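Local atomic coordinates of Endonuclease/exonuclease/phosphatase (Beutenbergia cavernae DSM 12333, PDB entry 4RUW), a protein that belongs to the endonuclease/exonuclease/phosphatase family, with a DNase I-like domain joined to an Ig-like beta domain, and carries a bound zinc ion. Residues A[266-271]-A[402-407]; A[348-353]-A[364-369]. All blocks are in the same frame, centred on the assembly; numbering follows the deposited sequence. Where two conformers were deposited one is given.

Contact 1: A[266-271]-A[402-407]; sequences TWRQVN and DRCTVE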
loop_
_atom_site.group_PDB
_atom_site.type_symbol
_atom_site.label_atom_id
_atom_site.label_comp_id
_atom_site.label_asym_id
_atom_site.label_seq_id
_atom_site.Cartn_x
_atom_site.Cartn_y
_atom_site.Cartn_z
ATOM N N THR A 266 3.307 -5.176 -1.483
ATOM C CA THR A 266 3.179 -6.616 -1.314
ATOM C C THR A 266 2.487 -7.291 -2.500
ATOM O O THR A 266 2.927 -8.347 -2.941
ATOM C CB THR A 266 2.514 -7.008 0.023
ATOM O OG1 THR A 266 1.176 -6.506 0.078
ATOM C CG2 THR A 266 3.338 -6.472 1.211
ATOM N N TRP A 267 1.441 -6.661 -3.036
ATOM C CA TRP A 267 0.757 -7.224 -4.191
ATOM C C TRP A 267 1.738 -7.520 -5.319
ATOM O O TRP A 267 1.729 -8.597 -5.918
ATOM C CB TRP A 267 -0.312 -6.256 -4.701
ATOM C CG TRP A 267 -1.049 -6.821 -5.889
ATOM C CD1 TRP A 267 -0.702 -6.708 -7.214
ATOM C CD2 TRP A 267 -2.242 -7.619 -5.851
ATOM N NE1 TRP A 267 -1.618 -7.381 -7.996
ATOM C CE2 TRP A 267 -2.565 -7.947 -7.186
ATOM C CE3 TRP A 267 -3.069 -8.072 -4.819
ATOM C CZ2 TRP A 267 -3.676 -8.725 -7.507
ATOM C CZ3 TRP A 267 -4.178 -8.828 -5.147
ATOM C CH2 TRP A 267 -4.473 -9.145 -6.475
ATOM N N ARG A 268 2.594 -6.545 -5.605
ATOM C CA ARG A 268 3.492 -6.607 -6.737
ATOM C C ARG A 268 4.605 -7.647 -6.562
ATOM O O ARG A 268 5.239 -8.039 -7.535
ATOM C CB ARG A 268 4.059 -5.206 -6.920
ATOM C CG ARG A 268 4.827 -4.940 -8.161
ATOM C CD ARG A 268 5.215 -3.470 -8.162
ATOM N NE ARG A 268 5.728 -3.096 -9.458
ATOM C CZ ARG A 268 5.845 -1.845 -9.878
ATOM N NH1 ARG A 268 5.505 -0.827 -9.083
ATOM N NH2 ARG A 268 6.328 -1.624 -11.090
ATOM N N GLN A 269 4.840 -8.104 -5.334
ATOM C CA GLN A 269 5.824 -9.159 -5.102
ATOM C C GLN A 269 5.308 -10.509 -5.589
ATOM O O GLN A 269 6.093 -11.339 -6.048
ATOM C CB GLN A 269 6.180 -9.287 -3.617
ATOM C CG GLN A 269 6.598 -8.009 -2.919
ATOM C CD GLN A 269 7.715 -7.282 -3.632
ATOM O OE1 GLN A 269 8.821 -7.797 -3.769
ATOM N NE2 GLN A 269 7.430 -6.065 -4.083
ATOM N N VAL A 270 3.998 -10.736 -5.471
ATOM C CA VAL A 270 3.439 -12.066 -5.699
ATOM C C VAL A 270 2.473 -12.156 -6.873
ATOM O O VAL A 270 2.177 -13.257 -7.330
ATOM C CB VAL A 270 2.734 -12.639 -4.440
ATOM C CG1 VAL A 270 3.749 -13.028 -3.376
ATOM C CG2 VAL A 270 1.677 -11.679 -3.905
ATOM N N ASN A 271 1.969 -11.021 -7.356
ATOM C CA ASN A 271 0.946 -10.994 -8.405
ATOM C C ASN A 271 1.308 -9.960 -9.456
ATOM O O ASN A 271 2.078 -9.039 -9.190
ATOM C CB ASN A 271 -0.413 -10.586 -7.829
ATOM C CG ASN A 271 -0.984 -11.599 -6.845
ATOM O OD1 ASN A 271 -0.831 -12.805 -7.004
ATOM N ND2 ASN A 271 -1.679 -11.100 -5.828
ATOM N N ASP A 402 3.241 -5.785 -14.596
ATOM C CA ASP A 402 3.767 -7.125 -14.370
ATOM C C ASP A 402 4.430 -7.256 -13.007
ATOM O O ASP A 402 5.023 -6.305 -12.488
ATOM C CB ASP A 402 4.775 -7.488 -15.461
ATOM C CG ASP A 402 4.202 -7.359 -16.849
ATOM O OD1 ASP A 402 3.014 -7.692 -17.038
ATOM O OD2 ASP A 402 4.939 -6.902 -17.746
ATOM N N ARG A 403 4.334 -8.457 -12.451
ATOM C CA ARG A 403 4.912 -8.809 -11.167
ATOM C C ARG A 403 6.412 -8.516 -11.136
ATOM O O ARG A 403 7.099 -8.703 -12.137
ATOM C CB ARG A 403 4.661 -10.305 -10.957
ATOM C CG ARG A 403 5.112 -10.886 -9.645
ATOM C CD ARG A 403 4.716 -12.346 -9.584
ATOM N NE ARG A 403 5.227 -12.971 -8.370
ATOM C CZ ARG A 403 5.039 -14.244 -8.045
ATOM N NH1 ARG A 403 4.355 -15.040 -8.854
ATOM N NH2 ARG A 403 5.544 -14.716 -6.915
ATOM N N CYS A 404 6.902 -8.061 -9.975
ATOM C CA CYS A 404 8.336 -7.859 -9.715
ATOM C C CYS A 404 9.100 -9.183 -9.746
ATOM O O CYS A 404 8.503 -10.259 -9.677
ATOM C CB CYS A 404 8.568 -7.221 -8.333
ATOM S SG CYS A 404 8.178 -5.457 -8.117
ATOM N N THR A 405 10.424 -9.104 -9.823
ATOM C CA THR A 405 11.244 -10.301 -9.762
ATOM C C THR A 405 11.924 -10.409 -8.409
ATOM O O THR A 405 12.775 -9.574 -8.067
ATOM C CB THR A 405 12.304 -10.288 -10.868
ATOM O OG1 THR A 405 11.660 -10.079 -12.133
ATOM C CG2 THR A 405 13.064 -11.596 -10.905
ATOM N N VAL A 406 11.547 -11.435 -7.647
ATOM C CA VAL A 406 12.052 -11.624 -6.293
ATOM C C VAL A 406 12.762 -12.970 -6.194
ATOM O O VAL A 406 12.177 -14.013 -6.493
ATOM C CB VAL A 406 10.919 -11.577 -5.254
ATOM C CG1 VAL A 406 11.490 -11.592 -3.845
ATOM C CG2 VAL A 406 10.058 -10.341 -5.459
ATOM N N GLU A 407 14.034 -12.942 -5.809
ATOM C CA GLU A 407 14.818 -14.160 -5.612
ATOM C C GLU A 407 15.308 -14.219 -4.186
ATOM O O GLU A 407 15.682 -13.198 -3.614
ATOM C CB GLU A 407 16.033 -14.207 -6.539
ATOM C CG GLU A 407 15.703 -14.476 -7.990
ATOM C CD GLU A 407 16.932 -14.829 -8.808
ATOM O OE1 GLU A 407 16.853 -14.743 -10.048
ATOM O OE2 GLU A 407 17.975 -15.189 -8.212
HETATM O O HOH W 1 6.804 -4.755 -11.292
HETATM O O HOH W 2 7.785 -13.517 -5.340
#

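Contact 2: A[348-353]-A[364-369]; sequences DGWAQL and SVCKNR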
loop_
_atom_site.group_PDB
_atom_site.type_symbol
_atom_site.label_atom_id
_atom_site.label_comp_id
_atom_site.label_asym_id
_atom_site.label_seq_id
_atom_site.Cartn_x
_atom_site.Cartn_y
_atom_site.Cartn_z
ATOM N N ASP A 348 12.894 4.965 -12.435
ATOM C CA ASP A 348 12.543 3.884 -13.347
ATOM C C ASP A 348 12.333 2.541 -12.662
ATOM O O ASP A 348 12.055 1.536 -13.327
ATOM C CB ASP A 348 13.595 3.770 -14.441
ATOM C CG ASP A 348 13.621 4.990 -15.315
ATOM O OD1 ASP A 348 12.627 5.201 -16.032
ATOM O OD2 ASP A 348 14.609 5.752 -15.262
ATOM N N GLY A 349 12.457 2.525 -11.341
ATOM C CA GLY A 349 12.324 1.303 -10.579
ATOM C C GLY A 349 13.353 1.235 -9.475
ATOM O O GLY A 349 13.903 2.259 -9.059
ATOM N N TRP A 350 13.636 0.030 -9.003
ATOM C CA TRP A 350 14.511 -0.122 -7.854
ATOM C C TRP A 350 14.889 -1.575 -7.632
ATOM O O TRP A 350 14.289 -2.500 -8.203
ATOM C CB TRP A 350 13.822 0.392 -6.579
ATOM C CG TRP A 350 12.467 -0.223 -6.345
ATOM C CD1 TRP A 350 12.200 -1.456 -5.829
ATOM C CD2 TRP A 350 11.197 0.366 -6.655
ATOM N NE1 TRP A 350 10.841 -1.670 -5.787
ATOM C CE2 TRP A 350 10.201 -0.569 -6.291
ATOM C CE3 TRP A 350 10.808 1.598 -7.192
ATOM C CZ2 TRP A 350 8.840 -0.307 -6.445
ATOM C CZ3 TRP A 350 9.453 1.851 -7.358
ATOM C CH2 TRP A 350 8.487 0.900 -6.987
ATOM N N ALA A 351 15.891 -1.749 -6.775
ATOM C CA ALA A 351 16.263 -3.038 -6.231
ATOM C C ALA A 351 16.270 -2.919 -4.714
ATOM O O ALA A 351 16.839 -1.973 -4.168
ATOM C CB ALA A 351 17.632 -3.443 -6.730
ATOM N N GLN A 352 15.625 -3.866 -4.042
ATOM C CA GLN A 352 15.626 -3.926 -2.586
ATOM C C GLN A 352 16.288 -5.221 -2.141
ATOM O O GLN A 352 15.843 -6.313 -2.510
ATOM C CB GLN A 352 14.202 -3.862 -2.030
ATOM C CG GLN A 352 13.498 -2.535 -2.267
ATOM C CD GLN A 352 12.088 -2.523 -1.699
ATOM O OE1 GLN A 352 11.379 -3.530 -1.753
ATOM N NE2 GLN A 352 11.669 -1.382 -1.165
ATOM N N LEU A 353 17.357 -5.089 -1.362
ATOM C CA LEU A 353 18.091 -6.230 -0.839
ATOM C C LEU A 353 17.780 -6.369 0.644
ATOM O O LEU A 353 17.804 -5.383 1.385
ATOM C CB LEU A 353 19.593 -6.009 -1.041
ATOM C CG LEU A 353 20.527 -7.064 -0.451
ATOM C CD1 LEU A 353 20.419 -8.369 -1.217
ATOM C CD2 LEU A 353 21.963 -6.545 -0.444
ATOM N N SER A 364 14.601 -8.087 -4.415
ATOM C CA SER A 364 13.373 -7.767 -5.128
ATOM C C SER A 364 13.674 -6.647 -6.121
ATOM O O SER A 364 14.130 -5.568 -5.727
ATOM C CB SER A 364 12.287 -7.319 -4.147
ATOM O OG SER A 364 11.141 -6.841 -4.840
ATOM N N VAL A 365 13.443 -6.908 -7.402
ATOM C CA VAL A 365 13.829 -5.990 -8.456
ATOM C C VAL A 365 12.589 -5.611 -9.237
ATOM O O VAL A 365 11.825 -6.476 -9.690
ATOM C CB VAL A 365 14.883 -6.606 -9.385
ATOM C CG1 VAL A 365 15.312 -5.606 -10.447
ATOM C CG2 VAL A 365 16.072 -7.051 -8.580
ATOM N N CYS A 366 12.413 -4.313 -9.423
ATOM C CA CYS A 366 11.198 -3.807 -10.020
ATOM C C CYS A 366 11.474 -2.788 -11.111
ATOM O O CYS A 366 12.133 -1.775 -10.871
ATOM C CB CYS A 366 10.338 -3.168 -8.937
ATOM S SG CYS A 366 8.979 -2.228 -9.590
ATOM N N LYS A 367 10.977 -3.074 -12.312
ATOM C CA LYS A 367 10.949 -2.094 -13.388
ATOM C C LYS A 367 9.643 -1.318 -13.245
ATOM O O LYS A 367 8.555 -1.877 -13.412
ATOM C CB LYS A 367 11.008 -2.768 -14.758
ATOM C CG LYS A 367 10.809 -1.782 -15.906
ATOM C CD LYS A 367 10.815 -2.466 -17.263
ATOM C CE LYS A 367 10.430 -1.496 -18.365
ATOM N NZ LYS A 367 10.372 -2.158 -19.702
ATOM N N ASN A 368 9.746 -0.036 -12.915
ATOM C CA ASN A 368 8.556 0.769 -12.689
ATOM C C ASN A 368 8.360 1.745 -13.832
ATOM O O ASN A 368 8.480 2.958 -13.672
ATOM C CB ASN A 368 8.629 1.492 -11.348
ATOM C CG ASN A 368 7.265 1.897 -10.845
ATOM O OD1 ASN A 368 6.295 1.152 -11.002
ATOM N ND2 ASN A 368 7.172 3.086 -10.266
ATOM N N ARG A 369 8.069 1.181 -14.994
ATOM C CA ARG A 369 8.092 1.915 -16.243
ATOM C C ARG A 369 7.140 1.209 -17.194
ATOM O O ARG A 369 7.141 -0.020 -17.276
ATOM C CB ARG A 369 9.528 1.870 -16.766
ATOM C CG ARG A 369 9.850 2.634 -18.014
ATOM C CD ARG A 369 11.359 2.562 -18.229
ATOM N NE ARG A 369 11.760 3.016 -19.553
ATOM C CZ ARG A 369 12.419 4.144 -19.792
ATOM N NH1 ARG A 369 12.754 4.946 -18.789
ATOM N NH2 ARG A 369 12.744 4.471 -21.038
HETATM O O HOH W 3 9.963 5.086 -15.717
HETATM O O HOH W 4 10.326 -4.177 -4.226
#

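Contact 1: A[266-271]-A[402-407]
Arg403 lies along 266-271 and meets the carbonyls of Gln269, Val270 and Asn271. The contact joins two domains: 266-271 belongs to the DNase I-like fold, and 402-407 leads into an edge strand of the Ig-like beta sandwich. The Arg403 chain is fully extended, with CG opposite the backbone N (chi1 -177°), and this carries the guanidinium over Val270 O. Arg403 CB rests on Asn271 O at 3.4 Å. CG touches both Arg268 O and Asn271 O. CD sits against the Val270 carbonyl. Arg403 NE donates to Gln269 O at 3.0 Å; the oxygen lies at the guanidinium edge, slightly off its plane. CZ lies on Val270 O, which stands over the centre of one guanidinium face and forms no hydrogen bond with it. NH1 turns to a glycerol molecule, and NH2 reaches Gln269 O through a water. The nearby carbonyl oxygens would probably suit this positive charge.

The neighbouring backbone closes the join. Cys404 N donates to Arg268 O at 3.0 Å, nearly in line with the C=O bond. Gln269 bends at CG, which brings OE1 toward Val406; the hydrogen bond of OE1 goes to Ser364. The Arg268 chain runs past the Cys404 sulfur in the conformer given. Arg268 NH2 hydrogen-bonds to Asn368 OD1. A water accepts from Arg268 NE at 2.7 Å and donates to Asp402 O.

Contact 2: A[348-353]-A[364-369]
Cys366 packs against one face of the Trp350 indole. Cys366 CB makes a CH-pi contact with the five-membered ring of Trp350, 3.8 Å from its centroid. In the conformer given, SG lies over the six-membered ring on the same face, as a sulfur-aromatic contact. Trp350 CG is wedged between its own backbone N and carbonyl carbon (chi1 53°), and this folds the indole back over the neighbouring strand. Farther along the ring, Trp350 CZ3 meets Asn368 ND2 at 3.9 Å, with the amide tilted about 50° from the ring plane. That amide is held from outside, its OD1 by Arg268 and its ND2 by Thr240 O.

The backbones beneath form an antiparallel beta hairpin of strands 349-356 and 360-367, the central pair of one sheet of the Ig-like sandwich. Trp350 and Cys366 are a hydrogen-bonded pair, and so are Gln352 and Ser364. Between them, Ala351 faces Val365 on the other side of the sheet, against strand 378-384. Gly349 comes very near the other strand, its CA 3.1 Å from Cys366 O. Past the last bridge, Asn368 N still donates to Asp348 O, from above the carbonyl plane.

Asp348 and Arg369 close this end with a salt bridge. Arg369 NH1 reaches Asp348 OD1 at 2.8 Å. The oxygen lies in the guanidinium plane but is met from above the carboxylate plane. Asp375 takes NE of the same arginine.

On the Trp350 side, a water at the indole edge accepts from Trp350 NE1 at 3.0 Å and donates to Gln352 OE1 and Ser364 OG. Ser364 OG also hydrogen-bonds to Gln269 OE1. Gln352 NE2 continues outward to Leu263 O and Ala259 O. Helix 251-260 touches the indole through Gln255 and Ala259.

Overall arrangement
The centres of the two contacts are about 10 Å apart. Along the chain, 266-271 comes first, then 348-353 and 364-369, and 402-407 last, so the hairpin of contact 2 falls between the two segments of contact 1. Strands 360-367 and 405-410 are neighbours in one four-stranded antiparallel sheet, which both contacts reach. Contact 2 lies within the Ig-like domain, whereas contact 1 brings the DNase I-like domain against it. Two polar links join the contacts, Gln269 to Ser364 and Arg268 to Asn368. Cys366 and Cys404 form a disulfide; both have two conformers, and in the one given the sulfurs are not bonded. The interface thus lies against the sheet at strands 360-367 and 405-410.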